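Local atomic coordinates of twin-arginine translocation pathway signal (Rhodoferax ferrireducens, PDB entry 5IM2), a protein that probably serves as the extracytoplasmic solute-binding component of a TRAP transporter, and holds a benzoate molecule that came through purification with it. Residues Phe53-Ala58 and Ile111-Pro116; Thr141-Trp146 and Ser287-Ser292; Lys158-Leu163 and Val264-Lys269; Ala164-Gly169 and Gly293-Val298. All coordinates share one frame; numbering follows the deposited sequence.

Contact 1 (Phe53-Ala58 and Ile111-Pro116). With BEZ (benzoic acid), chain B.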
loop_
_atom_site.group_PDB
_atom_site.type_symbol
_atom_site.label_atom_id
_atom_site.label_comp_id
_atom_site.label_asym_id
_atom_site.label_seq_id
_atom_site.Cartn_x
_atom_site.Cartn_y
_atom_site.Cartn_z
ATOM N N PHE A 53 2.723 -14.150 -12.997
ATOM C CA PHE A 53 2.404 -13.201 -11.924
ATOM C C PHE A 53 3.579 -13.157 -10.943
ATOM O O PHE A 53 4.062 -14.207 -10.518
ATOM C CB PHE A 53 1.120 -13.652 -11.225
ATOM C CG PHE A 53 0.628 -12.735 -10.133
ATOM C CD1 PHE A 53 1.211 -12.731 -8.875
ATOM C CD2 PHE A 53 -0.492 -11.949 -10.340
ATOM C CE1 PHE A 53 0.733 -11.924 -7.868
ATOM C CE2 PHE A 53 -0.972 -11.128 -9.330
ATOM C CZ PHE A 53 -0.337 -11.110 -8.089
ATOM N N HIS A 54 4.073 -11.952 -10.609
ATOM C CA HIS A 54 5.225 -11.798 -9.726
ATOM C C HIS A 54 4.945 -10.750 -8.660
ATOM O O HIS A 54 4.413 -9.681 -8.971
ATOM C CB HIS A 54 6.491 -11.363 -10.530
ATOM C CG HIS A 54 7.803 -11.628 -9.860
ATOM N ND1 HIS A 54 8.948 -10.958 -10.230
ATOM C CD2 HIS A 54 8.185 -12.523 -8.916
ATOM C CE1 HIS A 54 9.967 -11.386 -9.508
ATOM N NE2 HIS A 54 9.530 -12.333 -8.698
ATOM N N THR A 55 5.369 -11.020 -7.425
ATOM C CA THR A 55 5.270 -10.022 -6.364
ATOM C C THR A 55 6.272 -10.340 -5.267
ATOM O O THR A 55 6.998 -11.341 -5.322
ATOM C CB THR A 55 3.832 -9.970 -5.812
ATOM O OG1 THR A 55 3.687 -8.902 -4.868
ATOM C CG2 THR A 55 3.448 -11.273 -5.130
ATOM N N PHE A 56 6.299 -9.481 -4.250
ATOM C CA PHE A 56 7.303 -9.537 -3.194
ATOM C C PHE A 56 6.763 -10.140 -1.897
ATOM O O PHE A 56 7.540 -10.375 -0.951
ATOM C CB PHE A 56 7.861 -8.113 -2.942
ATOM C CG PHE A 56 6.823 -7.148 -2.409
ATOM C CD1 PHE A 56 6.615 -7.009 -1.048
ATOM C CD2 PHE A 56 6.055 -6.373 -3.261
ATOM C CE1 PHE A 56 5.653 -6.147 -0.558
ATOM C CE2 PHE A 56 5.084 -5.509 -2.765
ATOM C CZ PHE A 56 4.902 -5.388 -1.410
ATOM N N MET A 57 5.459 -10.450 -1.849
ATOM C CA MET A 57 4.840 -11.005 -0.657
ATOM C C MET A 57 5.299 -12.437 -0.430
ATOM O O MET A 57 5.530 -13.196 -1.374
ATOM C CB MET A 57 3.315 -10.985 -0.787
ATOM C CG MET A 57 2.711 -9.591 -0.927
ATOM S SD MET A 57 3.195 -8.444 0.385
ATOM C CE MET A 57 2.452 -9.217 1.831
ATOM N N ALA A 58 5.422 -12.793 0.842
ATOM C CA ALA A 58 5.636 -14.177 1.224
ATOM C C ALA A 58 4.383 -14.990 0.938
ATOM O O ALA A 58 3.269 -14.489 1.096
ATOM C CB ALA A 58 5.958 -14.269 2.704
ATOM N N ILE A 111 1.971 -9.916 -15.047
ATOM C CA ILE A 111 1.220 -9.171 -14.040
ATOM C C ILE A 111 2.057 -9.052 -12.779
ATOM O O ILE A 111 2.668 -10.029 -12.331
ATOM C CB ILE A 111 -0.138 -9.842 -13.708
ATOM C CG1 ILE A 111 -1.014 -9.901 -14.953
ATOM C CG2 ILE A 111 -0.824 -9.112 -12.569
ATOM C CD1 ILE A 111 -2.208 -10.833 -14.766
ATOM N N ILE A 112 2.088 -7.847 -12.204
ATOM C CA ILE A 112 2.754 -7.596 -10.932
ATOM C C ILE A 112 1.800 -6.876 -9.984
ATOM O O ILE A 112 0.833 -6.227 -10.400
ATOM C CB ILE A 112 4.084 -6.807 -11.113
ATOM C CG1 ILE A 112 3.870 -5.438 -11.736
ATOM C CG2 ILE A 112 5.000 -7.612 -11.991
ATOM C CD1 ILE A 112 3.679 -4.325 -10.760
ATOM N N TRP A 113 2.083 -7.009 -8.675
ATOM C CA TRP A 113 1.442 -6.232 -7.621
ATOM C C TRP A 113 2.563 -5.621 -6.795
ATOM O O TRP A 113 3.424 -6.356 -6.278
ATOM C CB TRP A 113 0.534 -7.112 -6.748
ATOM C CG TRP A 113 -0.259 -6.446 -5.666
ATOM C CD1 TRP A 113 -1.507 -5.897 -5.784
ATOM C CD2 TRP A 113 0.098 -6.340 -4.289
ATOM N NE1 TRP A 113 -1.935 -5.429 -4.555
ATOM C CE2 TRP A 113 -0.984 -5.718 -3.622
ATOM C CE3 TRP A 113 1.223 -6.715 -3.545
ATOM C CZ2 TRP A 113 -0.969 -5.442 -2.260
ATOM C CZ3 TRP A 113 1.238 -6.439 -2.200
ATOM C CH2 TRP A 113 0.145 -5.829 -1.566
ATOM N N THR A 114 2.598 -4.298 -6.739
ATOM C CA THR A 114 3.699 -3.589 -6.090
ATOM C C THR A 114 3.203 -2.291 -5.464
ATOM O O THR A 114 2.070 -1.860 -5.686
ATOM C CB THR A 114 4.840 -3.306 -7.088
ATOM O OG1 THR A 114 6.046 -2.991 -6.374
ATOM C CG2 THR A 114 4.472 -2.133 -8.037
ATOM N N ILE A 115 4.069 -1.679 -4.663
ATOM C CA ILE A 115 3.885 -0.311 -4.185
ATOM C C ILE A 115 4.576 0.636 -5.170
ATOM O O ILE A 115 5.816 0.564 -5.315
ATOM C CB ILE A 115 4.453 -0.148 -2.767
ATOM C CG1 ILE A 115 3.630 -0.990 -1.779
ATOM C CG2 ILE A 115 4.493 1.317 -2.341
ATOM C CD1 ILE A 115 3.993 -0.890 -0.289
ATOM N N PRO A 116 3.831 1.530 -5.862
ATOM C CA PRO A 116 4.486 2.494 -6.764
ATOM C C PRO A 116 5.645 3.247 -6.121
ATOM O O PRO A 116 6.688 3.371 -6.761
ATOM C CB PRO A 116 3.332 3.424 -7.169
ATOM C CG PRO A 116 2.102 2.522 -7.061
ATOM C CD PRO A 116 2.366 1.690 -5.852
HETATM C C BEZ B . 4.791 -2.031 3.197
HETATM O O1 BEZ B . 4.686 -1.200 4.145
HETATM O O2 BEZ B . 5.820 -2.019 2.480
HETATM C C1 BEZ B . 3.708 -3.040 2.960
HETATM C C2 BEZ B . 3.822 -3.942 1.906
HETATM C C3 BEZ B . 2.816 -4.893 1.725
HETATM C C4 BEZ B . 1.721 -4.910 2.571
HETATM C C5 BEZ B . 1.601 -3.997 3.601
HETATM C C6 BEZ B . 2.610 -3.048 3.798
#
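The T55 side chain, rather than a backbone amide, makes the last polar link from F53-T55 to the strand 111-114: its OG1 donates to W113 O at 2.9 Å, tilted from the carbonyl plane. With chi1 at -174°, OG1 lies anti to T55 N and alongside the W113 side chain. The two strands are parallel neighbours in the five-stranded sheet of this solute-binding fold, their axes 19° apart. Upstream the pairing is regular, H54 N reaching I111 O nearly in line with the carbonyl, and CD2 of F53 resting on I111 CG2 at 3.6 Å. F56 and M57 then line the benzoate pocket. The F56 ring is nearly parallel to the W113 six-membered ring (22°) but slid aside, centroids 5.8 Å apart, so they scarcely overlap. Benzoate C2 meets the F56 ring edge in plane, 3.8 Å from CZ. With F56 cut back to an alanine, a gap would probably open beside benzoate, and the W113 rim would lose this neighbour. W113 NE1 is bonded to Q166 OE1. Bent at chi2 and chi3, M57 brings SD to 3.8 Å from benzoate C3, while its CG lies 3.7 Å from W113 CZ3.

Contact 2 (Thr141-Trp146 and Ser287-Ser292)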
loop_
_atom_site.group_PDB
_atom_site.type_symbol
_atom_site.label_atom_id
_atom_site.label_comp_id
_atom_site.label_asym_id
_atom_site.label_seq_id
_atom_site.Cartn_x
_atom_site.Cartn_y
_atom_site.Cartn_z
ATOM N N THR A 141 -11.265 4.223 0.225
ATOM C CA THR A 141 -10.097 4.950 -0.270
ATOM C C THR A 141 -9.492 4.282 -1.500
ATOM O O THR A 141 -8.938 4.965 -2.377
ATOM C CB THR A 141 -9.088 5.086 0.870
ATOM O OG1 THR A 141 -9.764 5.679 1.991
ATOM C CG2 THR A 141 -7.934 5.986 0.489
ATOM N N SER A 142 -9.535 2.938 -1.562
ATOM C CA SER A 142 -9.128 2.243 -2.778
ATOM C C SER A 142 -10.011 2.607 -3.964
ATOM O O SER A 142 -9.521 2.756 -5.086
ATOM C CB SER A 142 -9.184 0.727 -2.568
ATOM O OG SER A 142 -8.206 0.310 -1.616
ATOM N N ARG A 143 -11.329 2.657 -3.759
ATOM C CA ARG A 143 -12.209 3.048 -4.855
ATOM C C ARG A 143 -11.871 4.454 -5.323
ATOM O O ARG A 143 -11.833 4.732 -6.524
ATOM C CB ARG A 143 -13.663 2.977 -4.410
ATOM C CG ARG A 143 -14.148 1.592 -4.179
ATOM C CD ARG A 143 -15.513 1.575 -3.457
ATOM N NE ARG A 143 -16.573 2.208 -4.232
ATOM C CZ ARG A 143 -17.423 1.566 -5.020
ATOM N NH1 ARG A 143 -17.353 0.252 -5.157
ATOM N NH2 ARG A 143 -18.345 2.258 -5.693
ATOM N N ALA A 144 -11.642 5.354 -4.375
ATOM C CA ALA A 144 -11.246 6.727 -4.694
ATOM C C ALA A 144 -9.952 6.777 -5.484
ATOM O O ALA A 144 -9.813 7.582 -6.407
ATOM C CB ALA A 144 -11.116 7.539 -3.400
ATOM N N CYS A 145 -8.984 5.931 -5.125
ATOM C CA CYS A 145 -7.715 5.877 -5.844
ATOM C C CYS A 145 -7.929 5.478 -7.296
ATOM O O CYS A 145 -7.367 6.095 -8.212
ATOM C CB CYS A 145 -6.769 4.898 -5.141
ATOM S SG CYS A 145 -5.068 4.954 -5.730
ATOM N N TRP A 146 -8.747 4.451 -7.532
ATOM C CA TRP A 146 -9.035 4.041 -8.906
ATOM C C TRP A 146 -9.584 5.210 -9.729
ATOM O O TRP A 146 -9.057 5.541 -10.811
ATOM C CB TRP A 146 -10.026 2.869 -8.940
ATOM C CG TRP A 146 -10.388 2.590 -10.368
ATOM C CD1 TRP A 146 -11.479 3.072 -11.068
ATOM C CD2 TRP A 146 -9.632 1.819 -11.304
ATOM N NE1 TRP A 146 -11.447 2.623 -12.364
ATOM C CE2 TRP A 146 -10.318 1.863 -12.542
ATOM C CE3 TRP A 146 -8.457 1.071 -11.217
ATOM C CZ2 TRP A 146 -9.851 1.218 -13.663
ATOM C CZ3 TRP A 146 -8.000 0.423 -12.347
ATOM C CH2 TRP A 146 -8.698 0.489 -13.543
ATOM N N SER A 287 -11.125 -6.212 -13.198
ATOM C CA SER A 287 -10.343 -4.992 -13.117
ATOM C C SER A 287 -11.277 -3.852 -12.769
ATOM O O SER A 287 -12.492 -3.929 -12.963
ATOM C CB SER A 287 -9.645 -4.642 -14.444
ATOM O OG SER A 287 -8.938 -5.733 -14.995
ATOM N N GLY A 288 -10.690 -2.781 -12.256
ATOM C CA GLY A 288 -11.404 -1.519 -12.154
ATOM C C GLY A 288 -11.862 -1.168 -10.761
ATOM O O GLY A 288 -11.268 -1.568 -9.763
ATOM N N LEU A 289 -12.947 -0.408 -10.698
ATOM C CA LEU A 289 -13.420 0.137 -9.430
ATOM C C LEU A 289 -13.751 -0.956 -8.420
ATOM O O LEU A 289 -13.343 -0.888 -7.252
ATOM C CB LEU A 289 -14.653 1.004 -9.704
ATOM C CG LEU A 289 -15.309 1.703 -8.523
ATOM C CD1 LEU A 289 -14.361 2.735 -7.953
ATOM C CD2 LEU A 289 -16.598 2.375 -8.941
ATOM N N GLN A 290 -14.581 -1.919 -8.819
ATOM C CA GLN A 290 -15.036 -2.916 -7.849
ATOM C C GLN A 290 -13.879 -3.764 -7.352
ATOM O O GLN A 290 -13.757 -4.025 -6.148
ATOM C CB GLN A 290 -16.126 -3.804 -8.463
ATOM C CG GLN A 290 -17.487 -3.107 -8.628
ATOM C CD GLN A 290 -17.507 -2.046 -9.727
ATOM O OE1 GLN A 290 -16.778 -2.140 -10.723
ATOM N NE2 GLN A 290 -18.346 -1.024 -9.543
ATOM N N THR A 291 -13.010 -4.194 -8.257
ATOM C CA THR A 291 -11.850 -4.983 -7.854
ATOM C C THR A 291 -10.929 -4.180 -6.938
ATOM O O THR A 291 -10.389 -4.720 -5.961
ATOM C CB THR A 291 -11.112 -5.472 -9.104
ATOM O OG1 THR A 291 -11.953 -6.387 -9.815
ATOM C CG2 THR A 291 -9.860 -6.208 -8.746
ATOM N N SER A 292 -10.740 -2.892 -7.240
ATOM C CA SER A 292 -9.940 -2.027 -6.377
ATOM C C SER A 292 -10.508 -1.953 -4.967
ATOM O O SER A 292 -9.774 -2.123 -3.988
ATOM C CB SER A 292 -9.835 -0.624 -6.995
ATOM O OG SER A 292 -9.103 -0.683 -8.230
#
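The helix segment T141-W146 meets the start of the helix 289-301 closely, with CA atoms 5.6 Å apart for both S142-S292 and R143-L289, and G288 stands at the N-cap position. The side chain of S142 fits closely, its CB 3.2 Å from S292 O. W146 carries the other end: CG anti to its own N (chi1 174°) swings the indole across the beginning of the second helix, where G288 CA sits over the six-membered ring, 3.5 Å from the centroid and 12° from the normal, a CH-pi contact. L289 N lies over the same face. S292 OG approaches W146 CE3 at 3.5 Å and also donates to G288 O at 2.8 Å, well above the carbonyl plane; G288 O takes the S292 N-H too, so two donors grip it. L289 lies across R143, its CD1 3.6 Å from R143 CB and its CG centred over one face of the guanidinium, 4.0 Å above the plane. R143 NE is bonded to H364 ND1 of the helix 350-367. Helices 138-152 and 289-301 thus pack side by side against the edge strand 161-167 of the solute-binding fold.

Contact 3 (Lys158-Leu163 and Val264-Lys269)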
loop_
_atom_site.group_PDB
_atom_site.type_symbol
_atom_site.label_atom_id
_atom_site.label_comp_id
_atom_site.label_asym_id
_atom_site.label_seq_id
_atom_site.Cartn_x
_atom_site.Cartn_y
_atom_site.Cartn_z
ATOM N N LYS A 158 0.614 4.972 -17.955
ATOM C CA LYS A 158 0.181 4.671 -19.319
ATOM C C LYS A 158 1.057 3.634 -19.998
ATOM O O LYS A 158 0.682 3.140 -21.074
ATOM C CB LYS A 158 0.147 5.942 -20.168
ATOM C CG LYS A 158 1.502 6.601 -20.371
ATOM C CD LYS A 158 1.379 7.818 -21.281
ATOM C CE LYS A 158 2.739 8.321 -21.719
ATOM N NZ LYS A 158 3.011 9.699 -21.227
ATOM N N ASP A 159 2.181 3.259 -19.383
ATOM C CA ASP A 159 3.060 2.269 -19.975
ATOM C C ASP A 159 2.693 0.849 -19.559
ATOM O O ASP A 159 3.333 -0.101 -20.028
ATOM C CB ASP A 159 4.535 2.586 -19.664
ATOM C CG ASP A 159 4.800 2.896 -18.202
ATOM O OD1 ASP A 159 3.839 3.032 -17.425
ATOM O OD2 ASP A 159 5.997 3.032 -17.842
ATOM N N THR A 160 1.627 0.679 -18.764
ATOM C CA THR A 160 1.074 -0.634 -18.472
ATOM C C THR A 160 -0.437 -0.574 -18.605
ATOM O O THR A 160 -1.034 0.492 -18.792
ATOM C CB THR A 160 1.464 -1.136 -17.061
ATOM O OG1 THR A 160 0.942 -0.270 -16.032
ATOM C CG2 THR A 160 2.995 -1.283 -16.959
ATOM N N GLN A 161 -1.047 -1.744 -18.522
ATOM C CA GLN A 161 -2.492 -1.872 -18.385
ATOM C C GLN A 161 -2.797 -2.040 -16.894
ATOM O O GLN A 161 -2.538 -3.094 -16.311
ATOM C CB GLN A 161 -2.986 -3.047 -19.234
ATOM C CG GLN A 161 -4.447 -3.396 -19.104
ATOM C CD GLN A 161 -5.386 -2.315 -19.573
ATOM O OE1 GLN A 161 -6.517 -2.232 -19.096
ATOM N NE2 GLN A 161 -4.953 -1.503 -20.509
ATOM N N VAL A 162 -3.312 -0.990 -16.261
ATOM C CA VAL A 162 -3.612 -1.070 -14.837
ATOM C C VAL A 162 -4.925 -1.806 -14.635
ATOM O O VAL A 162 -5.979 -1.425 -15.171
ATOM C CB VAL A 162 -3.631 0.313 -14.185
ATOM C CG1 VAL A 162 -4.049 0.241 -12.703
ATOM C CG2 VAL A 162 -2.223 0.909 -14.266
ATOM N N LEU A 163 -4.847 -2.888 -13.876
ATOM C CA LEU A 163 -6.003 -3.690 -13.538
ATOM C C LEU A 163 -6.689 -3.237 -12.262
ATOM O O LEU A 163 -7.911 -3.367 -12.167
ATOM C CB LEU A 163 -5.582 -5.155 -13.389
ATOM C CG LEU A 163 -4.767 -5.740 -14.538
ATOM C CD1 LEU A 163 -4.497 -7.247 -14.322
ATOM C CD2 LEU A 163 -5.436 -5.549 -15.886
ATOM N N VAL A 264 -0.457 -0.987 -6.817
ATOM C CA VAL A 264 -0.937 -1.141 -8.184
ATOM C C VAL A 264 -0.834 -2.604 -8.601
ATOM O O VAL A 264 0.171 -3.278 -8.333
ATOM C CB VAL A 264 -0.173 -0.230 -9.164
ATOM C CG1 VAL A 264 1.277 -0.612 -9.223
ATOM C CG2 VAL A 264 -0.834 -0.289 -10.535
ATOM N N LEU A 265 -1.904 -3.096 -9.261
ATOM C CA LEU A 265 -1.928 -4.388 -9.923
ATOM C C LEU A 265 -1.850 -4.045 -11.400
ATOM O O LEU A 265 -2.817 -3.511 -11.961
ATOM C CB LEU A 265 -3.200 -5.175 -9.597
ATOM C CG LEU A 265 -3.375 -6.552 -10.216
ATOM C CD1 LEU A 265 -2.335 -7.509 -9.640
ATOM C CD2 LEU A 265 -4.793 -7.025 -9.944
ATOM N N ALA A 266 -0.694 -4.286 -12.000
ATOM C CA ALA A 266 -0.403 -3.846 -13.355
ATOM C C ALA A 266 -0.064 -5.012 -14.289
ATOM O O ALA A 266 0.659 -5.946 -13.907
ATOM C CB ALA A 266 0.767 -2.841 -13.325
ATOM N N MET A 267 -0.526 -4.915 -15.541
ATOM C CA MET A 267 -0.316 -5.934 -16.567
ATOM C C MET A 267 0.472 -5.375 -17.740
ATOM O O MET A 267 0.310 -4.209 -18.114
ATOM C CB MET A 267 -1.678 -6.488 -17.056
ATOM C CG MET A 267 -1.542 -7.700 -17.914
ATOM S SD MET A 267 -3.137 -8.460 -18.279
ATOM C CE MET A 267 -2.543 -9.807 -19.291
ATOM N N ASN A 268 1.340 -6.208 -18.317
ATOM C CA ASN A 268 1.996 -5.877 -19.572
ATOM C C ASN A 268 0.973 -5.545 -20.659
ATOM O O ASN A 268 0.061 -6.329 -20.927
ATOM C CB ASN A 268 2.866 -7.063 -20.008
ATOM C CG ASN A 268 3.547 -6.832 -21.314
ATOM O OD1 ASN A 268 3.124 -7.352 -22.353
ATOM N ND2 ASN A 268 4.633 -6.061 -21.289
ATOM N N LYS A 269 1.153 -4.404 -21.328
ATOM C CA LYS A 269 0.189 -3.957 -22.336
ATOM C C LYS A 269 0.152 -4.889 -23.546
ATOM O O LYS A 269 -0.928 -5.214 -24.054
ATOM C CB LYS A 269 0.518 -2.524 -22.768
ATOM C CG LYS A 269 -0.692 -1.707 -23.232
ATOM C CD LYS A 269 -0.567 -0.222 -22.852
ATOM C CE LYS A 269 0.807 0.325 -23.202
ATOM N NZ LYS A 269 0.810 1.803 -23.415
HETATM O O HOH W 1 3.493 -2.807 -20.721
#
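An antiparallel strand pair at the edge of the five-stranded sheet joins K158-L163 to V264-K269, the strand 161-167 being outermost. Three backbone bonds zip it: Q161 N to M267 O and M267 N to Q161 O, both 2.8 Å, make Q161-M267 a hydrogen-bonded pair, and L163 N reaches L265 O at 2.9 Å. V162 and A266 form the non-hydrogen-bonded pair between, their CA atoms 4.5 Å apart. The short strand axes run at 136°, well off exact antiparallel. On one side L163 lies obliquely across M267, with both CD1 and CD2 of the leucine 4.0 Å from M267 CB. On the other, the V162 and V264 side chains cross at about a right angle, CG1 of V162 3.9 Å from CG2 of V264; chi1 of V162, 176°, sets CG1 anti to its N and brings that methyl to the partner. The K269 chain bends at chi2 and chi3, so that NZ donates to K158 O at 2.7 Å in the carbonyl plane. A water bridges the same ends, giving a proton to D159 O and taking one from K269 N. T160 OG1 and D159 OD1 are both bonded to Y101 OH, which fastens the loop before the strand to the helix 100-106. Backbone bonds to 110-114 make 262-267 an inner strand, antiparallel to both neighbours, within the mixed sheet characteristic of this periplasmic-binding-protein fold.

Contact 4 (Ala164-Gly169 and Gly293-Val298)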
loop_
_atom_site.group_PDB
_atom_site.type_symbol
_atom_site.label_atom_id
_atom_site.label_comp_id
_atom_site.label_asym_id
_atom_site.label_seq_id
_atom_site.Cartn_x
_atom_site.Cartn_y
_atom_site.Cartn_z
ATOM N N ALA A 164 -5.945 -2.725 -11.277
ATOM C CA ALA A 164 -6.507 -2.294 -10.005
ATOM C C ALA A 164 -5.511 -1.408 -9.282
ATOM O O ALA A 164 -4.297 -1.464 -9.538
ATOM C CB ALA A 164 -6.915 -3.489 -9.126
ATOM N N LEU A 165 -6.063 -0.580 -8.381
ATOM C CA LEU A 165 -5.344 0.363 -7.526
ATOM C C LEU A 165 -5.976 0.317 -6.143
ATOM O O LEU A 165 -7.203 0.291 -6.043
ATOM C CB LEU A 165 -5.433 1.800 -8.070
ATOM C CG LEU A 165 -4.665 2.038 -9.349
ATOM C CD1 LEU A 165 -5.303 3.217 -10.076
ATOM C CD2 LEU A 165 -3.173 2.291 -9.046
ATOM N N GLN A 166 -5.173 0.303 -5.076
ATOM C CA GLN A 166 -5.740 0.143 -3.738
ATOM C C GLN A 166 -4.751 0.595 -2.670
ATOM O O GLN A 166 -3.596 0.930 -2.956
ATOM C CB GLN A 166 -6.194 -1.306 -3.514
ATOM C CG GLN A 166 -5.182 -2.369 -3.928
ATOM C CD GLN A 166 -4.677 -3.254 -2.801
ATOM O OE1 GLN A 166 -4.137 -4.307 -3.048
ATOM N NE2 GLN A 166 -4.806 -2.816 -1.587
ATOM N N VAL A 167 -5.273 0.705 -1.452
ATOM C CA VAL A 167 -4.511 1.083 -0.267
ATOM C C VAL A 167 -4.690 -0.013 0.780
ATOM O O VAL A 167 -5.557 -0.883 0.649
ATOM C CB VAL A 167 -4.925 2.452 0.297
ATOM C CG1 VAL A 167 -4.765 3.513 -0.784
ATOM C CG2 VAL A 167 -6.356 2.386 0.859
ATOM N N HIS A 168 -3.856 0.026 1.824
ATOM C CA HIS A 168 -4.015 -0.875 2.955
ATOM C C HIS A 168 -4.717 -0.188 4.145
ATOM O O HIS A 168 -5.171 0.952 4.065
ATOM C CB HIS A 168 -2.665 -1.530 3.326
ATOM C CG HIS A 168 -1.562 -0.603 3.789
ATOM N ND1 HIS A 168 -1.695 0.281 4.847
ATOM C CD2 HIS A 168 -0.273 -0.498 3.379
ATOM C CE1 HIS A 168 -0.549 0.926 5.026
ATOM N NE2 HIS A 168 0.344 0.447 4.173
ATOM N N GLY A 169 -4.875 -0.944 5.256
ATOM C CA GLY A 169 -5.492 -0.412 6.446
ATOM C C GLY A 169 -4.617 0.634 7.124
ATOM O O GLY A 169 -3.503 0.933 6.690
ATOM N N GLY A 293 -11.814 -1.704 -4.832
ATOM C CA GLY A 293 -12.413 -1.694 -3.513
ATOM C C GLY A 293 -12.284 -3.025 -2.793
ATOM O O GLY A 293 -12.037 -3.062 -1.592
ATOM N N TRP A 294 -12.447 -4.134 -3.526
ATOM C CA TRP A 294 -12.411 -5.455 -2.919
ATOM C C TRP A 294 -11.015 -5.767 -2.382
ATOM O O TRP A 294 -10.868 -6.243 -1.257
ATOM C CB TRP A 294 -12.868 -6.495 -3.944
ATOM C CG TRP A 294 -12.656 -7.836 -3.458
ATOM C CD1 TRP A 294 -13.424 -8.511 -2.556
ATOM C CD2 TRP A 294 -11.553 -8.691 -3.782
ATOM N NE1 TRP A 294 -12.866 -9.751 -2.309
ATOM C CE2 TRP A 294 -11.719 -9.881 -3.054
ATOM C CE3 TRP A 294 -10.445 -8.567 -4.631
ATOM C CZ2 TRP A 294 -10.812 -10.941 -3.145
ATOM C CZ3 TRP A 294 -9.553 -9.620 -4.721
ATOM C CH2 TRP A 294 -9.741 -10.788 -3.984
ATOM N N LEU A 295 -9.980 -5.440 -3.142
ATOM C CA LEU A 295 -8.616 -5.652 -2.669
ATOM C C LEU A 295 -8.350 -4.883 -1.384
ATOM O O LEU A 295 -7.762 -5.417 -0.434
ATOM C CB LEU A 295 -7.608 -5.255 -3.751
ATOM C CG LEU A 295 -7.513 -6.191 -4.944
ATOM C CD1 LEU A 295 -6.688 -5.596 -6.071
ATOM C CD2 LEU A 295 -6.861 -7.507 -4.492
ATOM N N GLY A 296 -8.704 -3.594 -1.356
ATOM C CA GLY A 296 -8.535 -2.818 -0.140
ATOM C C GLY A 296 -9.331 -3.376 1.030
ATOM O O GLY A 296 -8.835 -3.449 2.150
ATOM N N ARG A 297 -10.590 -3.769 0.792
ATOM C CA ARG A 297 -11.403 -4.304 1.869
ATOM C C ARG A 297 -10.727 -5.527 2.500
ATOM O O ARG A 297 -10.648 -5.650 3.732
ATOM C CB ARG A 297 -12.794 -4.662 1.346
ATOM C CG ARG A 297 -13.724 -5.037 2.428
ATOM C CD ARG A 297 -15.130 -5.418 1.985
ATOM N NE ARG A 297 -15.849 -5.808 3.191
ATOM C CZ ARG A 297 -16.752 -5.075 3.837
ATOM N NH1 ARG A 297 -17.162 -3.891 3.377
ATOM N NH2 ARG A 297 -17.286 -5.566 4.949
ATOM N N VAL A 298 -10.232 -6.436 1.660
ATOM C CA VAL A 298 -9.633 -7.689 2.140
ATOM C C VAL A 298 -8.316 -7.412 2.855
ATOM O O VAL A 298 -8.011 -8.032 3.891
ATOM C CB VAL A 298 -9.461 -8.671 0.970
ATOM C CG1 VAL A 298 -8.691 -9.898 1.411
ATOM C CG2 VAL A 298 -10.842 -9.076 0.435
#
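L295 and G296 of the helix 289-301 pack on the strand 161-167, the axes of the short strand and helix segments 7.0 Å apart and inclined by 29°, in a buried contact of modest size. G293 opens the turn, its O accepting from R297 N at 2.9 Å, and W294 directs its CB away from the strand. L295 follows as the main apolar contact. With CG anti to its carbonyl carbon (chi1 -72°), it lays CD1 against A164 CB at 3.7 Å, while its CB faces the amide end of Q166, 3.7 Å from OE1, the L295 and Q166 side chains crossing near a right angle. G296 comes next and brings backbone to backbone: its CA is 3.6 Å from V167 O, and a CB there would lie close to V167 O and Q166 CB, so the missing side chain probably helps the close approach. R297 turns away to a salt bridge with E139. The Q166 side chain bends at chi2, and its amide is held from several sides: OE1 accepts from W113 NE1, while NE2 bonds to Q299 OE1 of the benzoate pocket and makes a weak bond to V167 O at 3.0 Å. A leucine in place of Q166 would probably leave W113 NE1 and the Q299 side chain without their mate in a buried setting. Further along, pocket residue H168 is steadied by ND1 donating to G169 O at 2.7 Å, within the ring plane. Apolar contact thus joins helix and strand, while W113 and Q299 satisfy the buried amide.

Contacts 1, 3 and 4 all reach the five-stranded sheet, in which 111-114, 262-267 and 161-167 are successive neighbours; contact 2 packs two helices beside it. Contact 1 closes first along the chain. Contact 3 is nested in the loop closed by contact 2, and contact 4 crosses both. Contacts 2 and 4, with centres about 7 Å apart, share the helix 289-301, with S142 and S292 hydroxyls bonded to strand amides of V167 and L165. Contacts 1 and 2, about 17 Å apart between centres, do not touch. The chain thus returns repeatedly to one sheet, whose framework carries pocket residues of contacts 1 and 4 to benzoate.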